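Local coordinates for protein NAD-dependent epimerase/dehydratase (PDB 3DHN) that probably works as a nicotinamide-dependent oxidoreductase of the Rossmann-fold superfamily, with its substrate and exact reaction not established, at residues Val158-Ala163 / Ala198-Asp203; Asp180-Ile183 / Asn189-Ile192. All blocks are in the same frame, centred on the assembly; numbering follows the deposited sequence.

Interaction 1: Val158-Ala163 / Ala198-Asp203; sequences VFFSPA and AAAMID
The ring of Phe160 meets Ala200 and Met201 at a slant, its outer carbons against the helix, while the aromatic rings of Phe215 and Tyr197 stack with it from outside the two segments. CZ of Phe160 lies 3.8 Å from CB of Ala200, and CE2 of Phe160 comes equally close to the backbone N of Met201. The side chains of selenomethionine Met201 and Phe160 run antiparallel alongside one another. The Met201 chain leaves with CG anti to the backbone N (chi1 179°) and bends at the next two torsions, which brings SE to 4.0 Å from CD2 of Phe160 and CE to 4.0 Å from CB of Phe160. The selenium sits 5.3 Å from the ring centroid of Phe160, an oblique Met-aromatic contact. Replacing Phe160 with an alanine would probably open a gap between strand and helix, leaving the Ala200 methyl and the selenium without the Phe160 ring. Leu20 of helix 14-25 and Leu108 and Val110 of strand 106-110 close round Met201. Phe159 points to the other side of the sheet, where it meets Tyr145 of helix 135-149: a strand sandwiched between helices, as in the central parallel sheet of a Rossmann fold.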
# COMPACT_ATOMS: atom_id res chain seq x y z
N VAL A 158 4.97 -1.65 7.51
CA VAL A 158 3.58 -1.31 7.81
C VAL A 158 2.76 -1.77 6.61
O VAL A 158 3.05 -1.39 5.47
CB VAL A 158 3.39 0.21 8.01
CG1 VAL A 158 1.93 0.52 8.30
CG2 VAL A 158 4.24 0.71 9.17
N PHE A 159 1.77 -2.63 6.86
CA PHE A 159 0.89 -3.15 5.81
C PHE A 159 -0.43 -2.40 6.00
O PHE A 159 -1.10 -2.56 7.03
CB PHE A 159 0.70 -4.66 6.04
CG PHE A 159 0.01 -5.38 4.92
CD1 PHE A 159 0.64 -5.55 3.68
CD2 PHE A 159 -1.24 -5.98 5.12
CE1 PHE A 159 0.03 -6.32 2.67
CE2 PHE A 159 -1.85 -6.74 4.13
CZ PHE A 159 -1.21 -6.92 2.89
N PHE A 160 -0.82 -1.59 5.02
CA PHE A 160 -2.05 -0.80 5.14
C PHE A 160 -3.23 -1.41 4.36
O PHE A 160 -3.35 -1.25 3.15
CB PHE A 160 -1.76 0.64 4.68
CG PHE A 160 -2.84 1.65 5.00
CD1 PHE A 160 -3.82 1.37 5.95
CD2 PHE A 160 -2.85 2.89 4.36
CE1 PHE A 160 -4.81 2.32 6.26
CE2 PHE A 160 -3.83 3.85 4.66
CZ PHE A 160 -4.81 3.56 5.61
N SER A 161 -4.09 -2.11 5.09
CA SER A 161 -5.28 -2.76 4.51
C SER A 161 -6.40 -1.76 4.23
O SER A 161 -6.97 -1.20 5.17
CB SER A 161 -5.83 -3.84 5.45
OG SER A 161 -5.01 -4.99 5.54
N PRO A 162 -6.74 -1.53 2.95
CA PRO A 162 -7.82 -0.60 2.63
C PRO A 162 -9.16 -1.25 2.96
O PRO A 162 -9.20 -2.42 3.33
CB PRO A 162 -7.67 -0.41 1.12
CG PRO A 162 -7.12 -1.75 0.67
CD PRO A 162 -6.08 -2.03 1.73
N ALA A 163 -10.25 -0.50 2.81
CA ALA A 163 -11.59 -1.04 3.04
C ALA A 163 -11.91 -2.01 1.90
O ALA A 163 -11.29 -1.94 0.84
CB ALA A 163 -12.62 0.10 3.07
N ALA A 198 -4.97 7.50 0.42
CA ALA A 198 -3.64 8.05 0.18
C ALA A 198 -3.27 9.07 1.25
O ALA A 198 -2.13 9.10 1.73
CB ALA A 198 -3.58 8.70 -1.20
N ALA A 199 -4.22 9.92 1.62
CA ALA A 199 -3.97 10.94 2.63
C ALA A 199 -3.53 10.29 3.93
O ALA A 199 -2.63 10.79 4.61
CB ALA A 199 -5.22 11.78 2.87
N ALA A 200 -4.16 9.17 4.27
CA ALA A 200 -3.83 8.45 5.49
C ALA A 200 -2.43 7.82 5.41
O ALA A 200 -1.66 7.86 6.38
CB ALA A 200 -4.87 7.38 5.77
N MSE A 201 -2.10 7.25 4.26
CA MSE A 201 -0.80 6.63 4.05
C MSE A 201 0.33 7.64 4.22
O MSE A 201 1.35 7.35 4.84
CB MSE A 201 -0.72 5.99 2.66
CG MSE A 201 0.61 5.33 2.35
SE MSE A 201 0.99 3.75 3.42
CE MSE A 201 0.75 2.39 2.04
N ILE A 202 0.18 8.84 3.65
CA ILE A 202 1.23 9.85 3.80
C ILE A 202 1.28 10.38 5.23
O ILE A 202 2.33 10.81 5.70
CB ILE A 202 1.06 11.00 2.78
CG1 ILE A 202 1.10 10.43 1.36
CG2 ILE A 202 2.23 11.99 2.92
CD1 ILE A 202 2.29 9.50 1.10
N ASP A 203 0.14 10.35 5.93
CA ASP A 203 0.10 10.77 7.34
C ASP A 203 0.98 9.81 8.16
O ASP A 203 1.72 10.24 9.06
CB ASP A 203 -1.32 10.70 7.89
CG ASP A 203 -2.14 11.94 7.57
OD1 ASP A 203 -1.62 12.85 6.89
OD2 ASP A 203 -3.30 11.99 8.01

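Interaction 2: Asp180-Ile183 / Asn189-Ile192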
# COMPACT_ATOMS: atom_id res chain seq x y z
N ASP A 180 -7.07 -4.72 13.09
CA ASP A 180 -7.29 -5.93 12.30
C ASP A 180 -8.73 -6.25 11.90
O ASP A 180 -8.96 -7.16 11.09
CB ASP A 180 -6.70 -7.14 13.03
CG ASP A 180 -5.20 -7.03 13.21
OD1 ASP A 180 -4.51 -6.64 12.24
OD2 ASP A 180 -4.72 -7.33 14.33
N ASP A 181 -9.70 -5.53 12.45
CA ASP A 181 -11.10 -5.78 12.10
C ASP A 181 -11.56 -4.87 10.98
O ASP A 181 -11.25 -3.68 10.98
CB ASP A 181 -12.02 -5.55 13.30
CG ASP A 181 -11.87 -6.61 14.36
OD1 ASP A 181 -11.42 -7.73 14.03
OD2 ASP A 181 -12.22 -6.33 15.53
N MSE A 182 -12.31 -5.42 10.04
CA MSE A 182 -12.83 -4.64 8.92
C MSE A 182 -13.74 -3.52 9.44
O MSE A 182 -14.57 -3.74 10.33
CB MSE A 182 -13.59 -5.55 7.96
CG MSE A 182 -14.21 -4.81 6.76
SE MSE A 182 -14.86 -6.03 5.38
CE MSE A 182 -13.15 -6.50 4.62
N ILE A 183 -13.58 -2.32 8.88
CA ILE A 183 -14.38 -1.16 9.28
C ILE A 183 -15.62 -1.03 8.40
O ILE A 183 -15.51 -0.90 7.17
CB ILE A 183 -13.57 0.17 9.16
CG1 ILE A 183 -12.27 0.08 9.96
CG2 ILE A 183 -14.43 1.33 9.63
CD1 ILE A 183 -12.45 -0.23 11.44
N ASN A 189 -21.61 -1.67 5.09
CA ASN A 189 -20.65 -1.69 4.00
C ASN A 189 -19.30 -1.11 4.38
O ASN A 189 -19.21 -0.13 5.13
CB ASN A 189 -21.20 -0.95 2.77
CG ASN A 189 -22.26 -1.75 2.03
OD1 ASN A 189 -23.43 -1.78 2.43
ND2 ASN A 189 -21.86 -2.42 0.96
N SER A 190 -18.25 -1.74 3.87
CA SER A 190 -16.88 -1.33 4.13
C SER A 190 -16.33 -0.62 2.90
O SER A 190 -16.07 -1.25 1.87
CB SER A 190 -16.02 -2.56 4.45
OG SER A 190 -14.64 -2.24 4.50
N HIS A 191 -16.16 0.70 3.00
CA HIS A 191 -15.64 1.46 1.87
C HIS A 191 -14.76 2.65 2.25
O HIS A 191 -14.77 3.12 3.39
CB HIS A 191 -16.80 1.94 0.98
CG HIS A 191 -17.80 2.80 1.68
ND1 HIS A 191 -18.28 3.97 1.15
CD2 HIS A 191 -18.44 2.64 2.87
CE1 HIS A 191 -19.16 4.51 1.97
NE2 HIS A 191 -19.27 3.72 3.03
N ILE A 192 -13.99 3.11 1.27
CA ILE A 192 -13.12 4.25 1.44
C ILE A 192 -12.74 4.79 0.06
O ILE A 192 -12.71 4.03 -0.92
CB ILE A 192 -11.81 3.86 2.19
CG1 ILE A 192 -11.05 5.12 2.63
CG2 ILE A 192 -10.93 2.98 1.31
CD1 ILE A 192 -11.81 5.94 3.69
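Ser190 reaches across to the backbone of Ile183 and the chain of selenomethionine Met182. At CB it already lies against Ile183: the carbonyl O of Ile183 is 3.2 Å from CB of Ser190. On the Met182 side the same CB meets CG of Met182 at 3.7 Å and SE of Met182 at 3.8 Å, so the selenoether chain runs alongside the serine. One bond further, OG stands anti to the backbone N (chi1 171°), a setting that brings the hydroxyl within contact of both neighbours. It gives a weak hydrogen bond to O of Ile183, 3.1 Å from OG, and touches CG of Met182 at 3.4 Å. Its stronger partner is the backbone N of Ala164, which donates to OG, so this buried hydroxyl is gripped as acceptor and donor at once. The two segments are the limbs of a loop that leaves strand 176-178, turns back, and enters strand 191-193, which forms a small two-stranded parallel sheet with 165-167 beside the main Rossmann sheet; backbone bonds from Ser190 and Ile192 to Asp165 tie it in. CA of Ser190 adds a CH···O contact of 3.4 Å to O of Ile183, bent to 127° at the hydrogen. Beyond the serine, the Met182 chain touches Ile118, Leu124 and Ala164, and the side chain of Ile183 packs on Thr216 of strand 213-218.

In the fold
Along the chain the order is 158-163, 180-183, 189-192, 198-203, so interaction 2 forms within the excursion whose two ends meet in interaction 1. Their centres are 13 Å apart, and they touch directly: CB of Ala163, in the loop that follows the strand, packs 3.4 Å from OG of Ser190. Strand 191-193 runs straight into helix 194-206, so the second limb of interaction 2 leads into the helix of interaction 1. Interaction 1 lies in the buried core, about 6 Å from the centre of the chain, and interaction 2 about 16 Å out. Interaction 1 thus packs the helix on the central sheet, while interaction 2 joins the two limbs of the loop that leads toward that helix.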